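Local coordinates for hypothetical protein APE0525 (PDB 2CX0), which is of unknown function but probably binds RNA through its PUA domain, with a possible part in translation initiation, at residues Phe69-Gly74 with Ala164-His169; Ile76-Gln81 with Val140-Ala145. One frame throughout, in Å; residues are numbered along the deposited sequence.

Contact 1: Phe69-Gly74 with Ala164-His169; sequences FEWSDG and AVRRVH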
ATOM      1  N   PHE A  69      -0.416   1.704  -7.492  1.00 11.82           N
ATOM      2  CA  PHE A  69      -1.456   1.084  -8.319  1.00 11.35           C
ATOM      3  C   PHE A  69      -2.754   1.805  -8.085  1.00 12.68           C
ATOM      4  O   PHE A  69      -2.949   2.459  -7.042  1.00 16.12           O
ATOM      5  CB  PHE A  69      -1.620  -0.375  -8.011  1.00  9.97           C
ATOM      6  CG  PHE A  69      -1.992  -0.653  -6.602  1.00 13.96           C
ATOM      7  CD1 PHE A  69      -3.345  -0.886  -6.265  1.00 17.11           C
ATOM      8  CD2 PHE A  69      -1.005  -0.681  -5.581  1.00 15.52           C
ATOM      9  CE1 PHE A  69      -3.715  -1.142  -4.941  1.00 20.00           C
ATOM     10  CE2 PHE A  69      -1.358  -0.931  -4.263  1.00 12.69           C
ATOM     11  CZ  PHE A  69      -2.715  -1.158  -3.939  1.00 21.12           C
ATOM     12  N   GLU A  70      -3.625   1.739  -9.070  1.00 15.43           N
ATOM     13  CA  GLU A  70      -4.939   2.359  -8.931  1.00 18.75           C
ATOM     14  C   GLU A  70      -5.943   1.336  -8.345  1.00 20.70           C
ATOM     15  O   GLU A  70      -6.058   0.201  -8.836  1.00 18.28           O
ATOM     16  CB  GLU A  70      -5.457   2.890 -10.297  1.00 17.80           C
ATOM     17  CG  GLU A  70      -6.715   3.740 -10.062  1.00 28.82           C
ATOM     18  CD  GLU A  70      -7.390   4.257 -11.343  1.00 34.45           C
ATOM     19  OE1 GLU A  70      -6.737   4.914 -12.160  1.00 41.77           O
ATOM     20  OE2 GLU A  70      -8.587   3.997 -11.528  1.00 50.22           O
ATOM     21  N   TRP A  71      -6.681   1.736  -7.315  1.00 18.86           N
ATOM     22  CA  TRP A  71      -7.647   0.820  -6.731  1.00 17.62           C
ATOM     23  C   TRP A  71      -9.069   1.117  -7.245  1.00 18.58           C
ATOM     24  O   TRP A  71      -9.288   2.076  -7.985  1.00 16.58           O
ATOM     25  CB  TRP A  71      -7.573   0.871  -5.201  1.00 19.20           C
ATOM     26  CG  TRP A  71      -8.176  -0.374  -4.612  1.00 21.43           C
ATOM     27  CD1 TRP A  71      -7.853  -1.656  -4.954  1.00 25.28           C
ATOM     28  CD2 TRP A  71      -9.166  -0.474  -3.585  1.00 22.21           C
ATOM     29  NE1 TRP A  71      -8.576  -2.531  -4.219  1.00 29.32           N
ATOM     30  CE2 TRP A  71      -9.390  -1.839  -3.369  1.00 21.05           C
ATOM     31  CE3 TRP A  71      -9.878   0.458  -2.820  1.00 34.20           C
ATOM     32  CZ2 TRP A  71     -10.295  -2.316  -2.427  1.00 35.36           C
ATOM     33  CZ3 TRP A  71     -10.797  -0.025  -1.860  1.00 36.22           C
ATOM     34  CH2 TRP A  71     -10.987  -1.398  -1.684  1.00 33.88           C
ATOM     35  N   SER A  72     -10.017   0.279  -6.885  1.00 19.73           N
ATOM     36  CA  SER A  72     -11.391   0.460  -7.365  1.00 22.34           C
ATOM     37  C   SER A  72     -12.117   1.728  -6.945  1.00 24.08           C
ATOM     38  O   SER A  72     -13.186   1.990  -7.483  1.00 24.51           O
ATOM     39  CB  SER A  72     -12.239  -0.773  -7.029  1.00 20.51           C
ATOM     40  OG  SER A  72     -12.120  -1.078  -5.652  1.00 23.47           O
ATOM     41  N   ASP A  73     -11.554   2.523  -6.028  1.00 19.47           N
ATOM     42  CA  ASP A  73     -12.181   3.784  -5.649  1.00 21.70           C
ATOM     43  C   ASP A  73     -11.557   4.936  -6.507  1.00 20.99           C
ATOM     44  O   ASP A  73     -11.827   6.119  -6.259  1.00 21.10           O
ATOM     45  CB  ASP A  73     -11.941   4.088  -4.164  1.00 21.97           C
ATOM     46  CG  ASP A  73     -10.421   4.080  -3.765  1.00 28.10           C
ATOM     47  OD1 ASP A  73      -9.536   4.083  -4.651  1.00 19.39           O
ATOM     48  OD2 ASP A  73     -10.114   4.079  -2.542  1.00 27.17           O
ATOM     49  N   GLY A  74     -10.707   4.569  -7.474  1.00 21.08           N
ATOM     50  CA  GLY A  74     -10.037   5.553  -8.329  1.00 24.52           C
ATOM     51  C   GLY A  74      -8.819   6.291  -7.731  1.00 25.35           C
ATOM     52  O   GLY A  74      -8.275   7.248  -8.337  1.00 20.25           O
ATOM     53  N   ALA A 164     -10.753  -0.884  12.319  1.00 12.60           N
ATOM     54  CA  ALA A 164      -9.906   0.298  12.358  1.00 11.39           C
ATOM     55  C   ALA A 164      -9.469   0.689  10.926  1.00 12.26           C
ATOM     56  O   ALA A 164      -9.489   1.899  10.552  1.00 13.99           O
ATOM     57  CB  ALA A 164      -8.649   0.017  13.226  1.00 11.27           C
ATOM     58  N   VAL A 165      -9.059  -0.314  10.147  1.00 11.12           N
ATOM     59  CA  VAL A 165      -8.570  -0.039   8.759  1.00 11.42           C
ATOM     60  C   VAL A 165      -9.077  -1.129   7.816  1.00 12.25           C
ATOM     61  O   VAL A 165      -8.971  -2.339   8.093  1.00 11.88           O
ATOM     62  CB  VAL A 165      -6.997  -0.072   8.693  1.00 15.34           C
ATOM     63  CG1 VAL A 165      -6.472   0.178   7.248  1.00 13.86           C
ATOM     64  CG2 VAL A 165      -6.414   0.968   9.735  1.00 14.68           C
ATOM     65  N   ARG A 166      -9.618  -0.678   6.701  1.00 11.56           N
ATOM     66  CA  ARG A 166     -10.123  -1.579   5.691  1.00 11.04           C
ATOM     67  C   ARG A 166      -8.947  -1.951   4.807  1.00 11.90           C
ATOM     68  O   ARG A 166      -8.273  -1.082   4.211  1.00 12.03           O
ATOM     69  CB  ARG A 166     -11.271  -0.902   4.894  1.00 16.32           C
ATOM     70  CG  ARG A 166     -11.816  -1.763   3.760  1.00 20.03           C
ATOM     71  CD  ARG A 166     -13.190  -1.309   3.296  1.00 31.98           C
ATOM     72  NE  ARG A 166     -13.274   0.123   3.024  1.00 34.32           N
ATOM     73  CZ  ARG A 166     -12.820   0.699   1.914  1.00 41.46           C
ATOM     74  NH1 ARG A 166     -12.245  -0.056   0.984  1.00 41.69           N
ATOM     75  NH2 ARG A 166     -12.969   2.020   1.716  1.00 39.81           N
ATOM     76  N   ARG A 167      -8.710  -3.258   4.715  1.00 10.27           N
ATOM     77  CA  ARG A 167      -7.614  -3.764   3.901  1.00 14.27           C
ATOM     78  C   ARG A 167      -7.745  -3.427   2.384  1.00 16.37           C
ATOM     79  O   ARG A 167      -8.829  -3.568   1.810  1.00 14.48           O
ATOM     80  CB  ARG A 167      -7.522  -5.319   4.083  1.00 13.96           C
ATOM     81  CG  ARG A 167      -6.583  -5.976   3.039  1.00 12.17           C
ATOM     82  CD  ARG A 167      -7.056  -7.393   2.649  1.00 11.65           C
ATOM     83  NE  ARG A 167      -8.310  -7.329   1.876  1.00 16.09           N
ATOM     84  CZ  ARG A 167      -9.502  -7.722   2.306  1.00 17.83           C
ATOM     85  NH1 ARG A 167      -9.653  -8.233   3.513  1.00 19.54           N
ATOM     86  NH2 ARG A 167     -10.559  -7.561   1.523  1.00 23.92           N
ATOM     87  N   VAL A 168      -6.682  -2.910   1.763  1.00 12.03           N
ATOM     88  CA  VAL A 168      -6.682  -2.714   0.304  1.00 11.59           C
ATOM     89  C   VAL A 168      -5.600  -3.651  -0.314  1.00 11.09           C
ATOM     90  O   VAL A 168      -5.830  -4.372  -1.285  1.00 11.02           O
ATOM     91  CB  VAL A 168      -6.390  -1.267  -0.047  1.00 11.99           C
ATOM     92  CG1 VAL A 168      -6.022  -1.104  -1.579  1.00 14.12           C
ATOM     93  CG2 VAL A 168      -7.656  -0.424   0.331  1.00 12.93           C
ATOM     94  N   HIS A 169      -4.413  -3.655   0.276  1.00  9.92           N
ATOM     95  CA  HIS A 169      -3.301  -4.478  -0.211  1.00  9.91           C
ATOM     96  C   HIS A 169      -2.511  -4.980   1.004  1.00 13.16           C
ATOM     97  O   HIS A 169      -2.281  -4.214   1.985  1.00 13.41           O
ATOM     98  CB  HIS A 169      -2.401  -3.648  -1.141  1.00  9.34           C
ATOM     99  CG  HIS A 169      -1.051  -4.252  -1.383  1.00 13.62           C
ATOM    100  ND1 HIS A 169       0.131  -3.599  -1.094  1.00 18.31           N
ATOM    101  CD2 HIS A 169      -0.701  -5.418  -1.975  1.00  7.69           C
ATOM    102  CE1 HIS A 169       1.161  -4.347  -1.508  1.00  9.66           C
ATOM    103  NE2 HIS A 169       0.674  -5.454  -2.046  1.00 16.58           N
TER
HETATM  104  O   HOH W   1     -12.078   4.250  -0.387  1.00 31.67           O

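Contact 2: Ile76-Gln81 with Val140-Ala145; sequences IYPTLQ and VMVGVA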
ATOM      1  N   ILE A  76      -4.876   6.276  -6.025  1.00 10.79           N
ATOM      2  CA  ILE A  76      -3.603   5.591  -6.212  1.00 12.97           C
ATOM      3  C   ILE A  76      -3.011   5.273  -4.821  1.00 12.14           C
ATOM      4  O   ILE A  76      -2.921   6.163  -3.942  1.00 15.14           O
ATOM      5  CB  ILE A  76      -2.635   6.458  -7.053  1.00 14.79           C
ATOM      6  CG1 ILE A  76      -3.184   6.567  -8.500  1.00 18.47           C
ATOM      7  CG2 ILE A  76      -1.196   5.781  -7.127  1.00  8.73           C
ATOM      8  CD1 ILE A  76      -2.863   7.912  -9.109  1.00 28.85           C
ATOM      9  N   TYR A  77      -2.615   4.007  -4.649  1.00 11.26           N
ATOM     10  CA  TYR A  77      -2.048   3.485  -3.413  1.00 11.57           C
ATOM     11  C   TYR A  77      -0.630   2.913  -3.617  1.00 14.44           C
ATOM     12  O   TYR A  77      -0.227   2.549  -4.715  1.00 14.52           O
ATOM     13  CB  TYR A  77      -2.885   2.294  -2.886  1.00 12.39           C
ATOM     14  CG  TYR A  77      -4.255   2.626  -2.410  1.00 11.02           C
ATOM     15  CD1 TYR A  77      -4.532   2.685  -1.044  1.00 14.87           C
ATOM     16  CD2 TYR A  77      -5.272   2.906  -3.337  1.00 11.51           C
ATOM     17  CE1 TYR A  77      -5.829   3.028  -0.592  1.00 14.24           C
ATOM     18  CE2 TYR A  77      -6.592   3.264  -2.896  1.00 12.23           C
ATOM     19  CZ  TYR A  77      -6.831   3.315  -1.531  1.00 15.25           C
ATOM     20  OH  TYR A  77      -8.059   3.696  -1.075  1.00 15.24           O
ATOM     21  N   PRO A  78       0.149   2.878  -2.550  1.00 14.57           N
ATOM     22  CA  PRO A  78       1.503   2.324  -2.651  1.00  8.56           C
ATOM     23  C   PRO A  78       1.425   0.804  -2.389  1.00 15.25           C
ATOM     24  O   PRO A  78       0.578   0.307  -1.588  1.00 12.47           O
ATOM     25  CB  PRO A  78       2.267   2.962  -1.476  1.00  9.18           C
ATOM     26  CG  PRO A  78       1.055   3.203  -0.400  1.00 13.43           C
ATOM     27  CD  PRO A  78      -0.157   3.529  -1.266  1.00 12.27           C
ATOM     28  N   THR A  79       2.362   0.072  -3.007  1.00 10.21           N
ATOM     29  CA  THR A  79       2.514  -1.320  -2.712  1.00 12.90           C
ATOM     30  C   THR A  79       3.361  -1.362  -1.432  1.00 13.36           C
ATOM     31  O   THR A  79       3.978  -0.344  -0.995  1.00 12.10           O
ATOM     32  CB  THR A  79       3.380  -2.015  -3.757  1.00 12.47           C
ATOM     33  OG1 THR A  79       4.629  -1.253  -3.908  1.00 10.80           O
ATOM     34  CG2 THR A  79       2.559  -2.116  -5.114  1.00 11.36           C
ATOM     35  N   LEU A  80       3.455  -2.557  -0.856  1.00 11.73           N
ATOM     36  CA  LEU A  80       4.340  -2.683   0.325  1.00 16.27           C
ATOM     37  C   LEU A  80       5.792  -2.505  -0.130  1.00 15.56           C
ATOM     38  O   LEU A  80       6.645  -2.059   0.655  1.00 12.03           O
ATOM     39  CB  LEU A  80       4.169  -4.060   1.002  1.00 16.91           C
ATOM     40  CG  LEU A  80       2.775  -4.198   1.638  1.00 15.11           C
ATOM     41  CD1 LEU A  80       2.817  -5.512   2.415  1.00 14.63           C
ATOM     42  CD2 LEU A  80       2.445  -3.045   2.647  1.00 17.01           C
ATOM     43  N   GLN A  81       6.110  -2.902  -1.377  1.00 13.62           N
ATOM     44  CA  GLN A  81       7.482  -2.708  -1.920  1.00 13.84           C
ATOM     45  C   GLN A  81       7.828  -1.200  -1.950  1.00 15.03           C
ATOM     46  O   GLN A  81       8.972  -0.812  -1.674  1.00 18.62           O
ATOM     47  CB  GLN A  81       7.619  -3.297  -3.356  1.00 11.87           C
ATOM     48  CG  GLN A  81       7.596  -4.862  -3.391  1.00 13.08           C
ATOM     49  CD  GLN A  81       6.211  -5.494  -3.231  1.00 16.14           C
ATOM     50  OE1 GLN A  81       5.182  -4.777  -3.210  1.00 10.70           O
ATOM     51  NE2 GLN A  81       6.173  -6.846  -3.141  1.00 16.28           N
ATOM     52  N   VAL A 140       2.693  -4.392   6.934  1.00 10.62           N
ATOM     53  CA  VAL A 140       2.027  -5.631   6.538  1.00 10.50           C
ATOM     54  C   VAL A 140       0.765  -5.417   5.685  1.00 13.75           C
ATOM     55  O   VAL A 140       0.277  -6.348   5.022  1.00 11.88           O
ATOM     56  CB  VAL A 140       1.662  -6.521   7.798  1.00 16.04           C
ATOM     57  CG1 VAL A 140       2.942  -6.916   8.541  1.00 20.41           C
ATOM     58  CG2 VAL A 140       0.802  -5.750   8.734  1.00 18.44           C
HETATM   59  N   MSE A 141       0.201  -4.209   5.719  1.00 13.84           N
HETATM   60  CA  MSE A 141      -1.000  -3.964   4.940  1.00 10.85           C
HETATM   61  C   MSE A 141      -1.150  -2.454   4.686  1.00 10.79           C
HETATM   62  O   MSE A 141      -0.705  -1.612   5.475  1.00 10.46           O
HETATM   63  CB  MSE A 141      -2.212  -4.489   5.701  1.00  9.09           C
HETATM   64  CG  MSE A 141      -3.638  -4.209   5.012  1.00  6.93           C
HETATM   65 SE   MSE A 141      -4.446  -2.560   5.739  1.00 14.46          SE
HETATM   66  CE  MSE A 141      -5.301  -3.415   7.325  1.00 11.38           C
ATOM     67  N   VAL A 142      -1.763  -2.142   3.550  1.00  9.86           N
ATOM     68  CA  VAL A 142      -2.069  -0.769   3.149  1.00  9.62           C
ATOM     69  C   VAL A 142      -3.584  -0.753   3.025  1.00 12.42           C
ATOM     70  O   VAL A 142      -4.139  -1.683   2.443  1.00 13.11           O
ATOM     71  CB  VAL A 142      -1.419  -0.423   1.745  1.00 13.36           C
ATOM     72  CG1 VAL A 142      -2.062   0.789   1.179  1.00 17.56           C
ATOM     73  CG2 VAL A 142       0.134  -0.120   1.982  1.00 20.22           C
ATOM     74  N   GLY A 143      -4.215   0.294   3.550  1.00  9.46           N
ATOM     75  CA  GLY A 143      -5.659   0.391   3.489  1.00 13.26           C
ATOM     76  C   GLY A 143      -6.253   1.765   3.821  1.00 13.59           C
ATOM     77  O   GLY A 143      -5.585   2.807   3.781  1.00 15.43           O
ATOM     78  N   VAL A 144      -7.550   1.746   4.133  1.00 13.17           N
ATOM     79  CA  VAL A 144      -8.259   2.965   4.372  1.00 14.59           C
ATOM     80  C   VAL A 144      -8.696   3.081   5.820  1.00 13.84           C
ATOM     81  O   VAL A 144      -9.325   2.163   6.371  1.00 12.87           O
ATOM     82  CB  VAL A 144      -9.502   3.028   3.418  1.00 16.63           C
ATOM     83  CG1 VAL A 144     -10.269   4.380   3.631  1.00  9.95           C
ATOM     84  CG2 VAL A 144      -9.061   2.843   1.954  1.00 18.11           C
ATOM     85  N   ALA A 145      -8.366   4.214   6.436  1.00 11.86           N
ATOM     86  CA  ALA A 145      -8.741   4.408   7.838  1.00 16.50           C
ATOM     87  C   ALA A 145     -10.276   4.459   7.927  1.00 16.38           C
ATOM     88  O   ALA A 145     -10.925   5.134   7.143  1.00 12.76           O
ATOM     89  CB  ALA A 145      -8.148   5.735   8.397  1.00  7.27           C
TER

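Contact 1: Phe69-Gly74 with Ala164-His169
The seam between the N-terminal antiparallel sheet and the mixed sheet of the PUA domain is closed here by Phe-69 and Trp-71 packing against Val-168 and His-169. Strand 65-70 ends at Glu-70, and a type I turn from Trp-71 to Gly-74 follows it. On the other side strand 163-170 bends through a classic beta bulge, in which Val-168 and His-169 both face Val-142; both of these side chains also start toward Phe-69 and Trp-71.

Val-168 meets the indole through both its methyls. CG1, held anti to the backbone N, stands almost straight above the five-membered ring, 3.7 Å from its centroid and 5° off the normal, a clear CH-pi contact. Val-168 CG2 reaches the six-membered ring, 3.9 Å from Trp-71 CZ3. The opposite face of the indole carries Ser-72 OG over its centre. Val-168 CG1 also lies at the edge of the Phe-69 ring, 4.1 Å from Phe-69 CZ, and so joins the two aromatics. Phe-69 in turn directs its edge at the face of His-169 in an offset edge-to-face pair, planes at 72° and centroids 5.7 Å apart. Leu-175 of helix 174-183 touches both side chains.

Arg-166 approaches the far rim of the indole. Its NH1 is 3.2 Å from Trp-71 CZ3, and the two planes differ by only 20°, so this is edge against edge and not a cation-pi stack. A water links the charges: it donates to Asp-73 OD2 (2.9 Å) and accepts from Arg-166 NH2 (3.2 Å).

Apolar and aromatic contacts therefore carry the direct join, while the opposite charges of Asp-73 and Arg-166 communicate through water, where their attraction is probably softened.

Contact 2: Ile76-Gln81 with Val140-Ala145
Val-142 is the bump of this interface, and Tyr-77, Pro-78 and Leu-80 form the hollow that receives it. The axes of strands 76-78 and 140-145 come no closer than 7.9 Å, at 148°, so side chains fill the space between them. With Val-142 CG1 anti to the backbone N (chi1 163°), the two methyls fork around Pro-78 O, CG1 toward Tyr-77 and CG2 toward Leu-80: Val-142 CG1 meets the edge of the Tyr-77 ring, 3.8 Å from Tyr-77 CD1, and also approaches Pro-78 CD, whereas Val-142 CG2 lies 3.8 Å from Leu-80 CD2. The other Leu-80 methyl, CD1, rests 3.7 Å from the backbone O of Val-140. At the far end Val-144 CG2 presses on the Tyr-77 edge, 3.3 Å from OH, the two side chains crossing at about a right angle. That hydroxyl is hydrogen-bonded to Asp-73 OD2 and Arg-75 NH2. Replacing Tyr-77 with an alanine would probably open a gap beside Val-142 and Val-144 and leave Asp-73 without its hydroxyl mate. Pro-78 O, 3.6 Å from Val-142 CG2, is buried without a polar partner. The join thus rests on shape and apolar burial, at the likely cost of one unsatisfied carbonyl.

In the fold
Contact 1 and contact 2 join the same two sheets through neighbouring strands, 65-70 beside 76-78 and 163-170 beside 138-145; contact 1 also uses the turn 71-74, and contact 2 the start of helix 80-86. Their centres lie about 7 Å apart, and contact 2 is nested within the chain loop closed by contact 1. Probable backbone hydrogen bonds tie them together, Phe-69 O to Tyr-77 N (2.9 Å) and His-169 O to Val-142 N (2.6 Å). Contact 2, centred about 2 Å from the chain centre, is wholly buried and mainly apolar, with one aromatic edge among aliphatic side chains; contact 1, at about 8 Å, is partly buried and adds an edge-to-face ring pair, a CH-pi contact, charge and water.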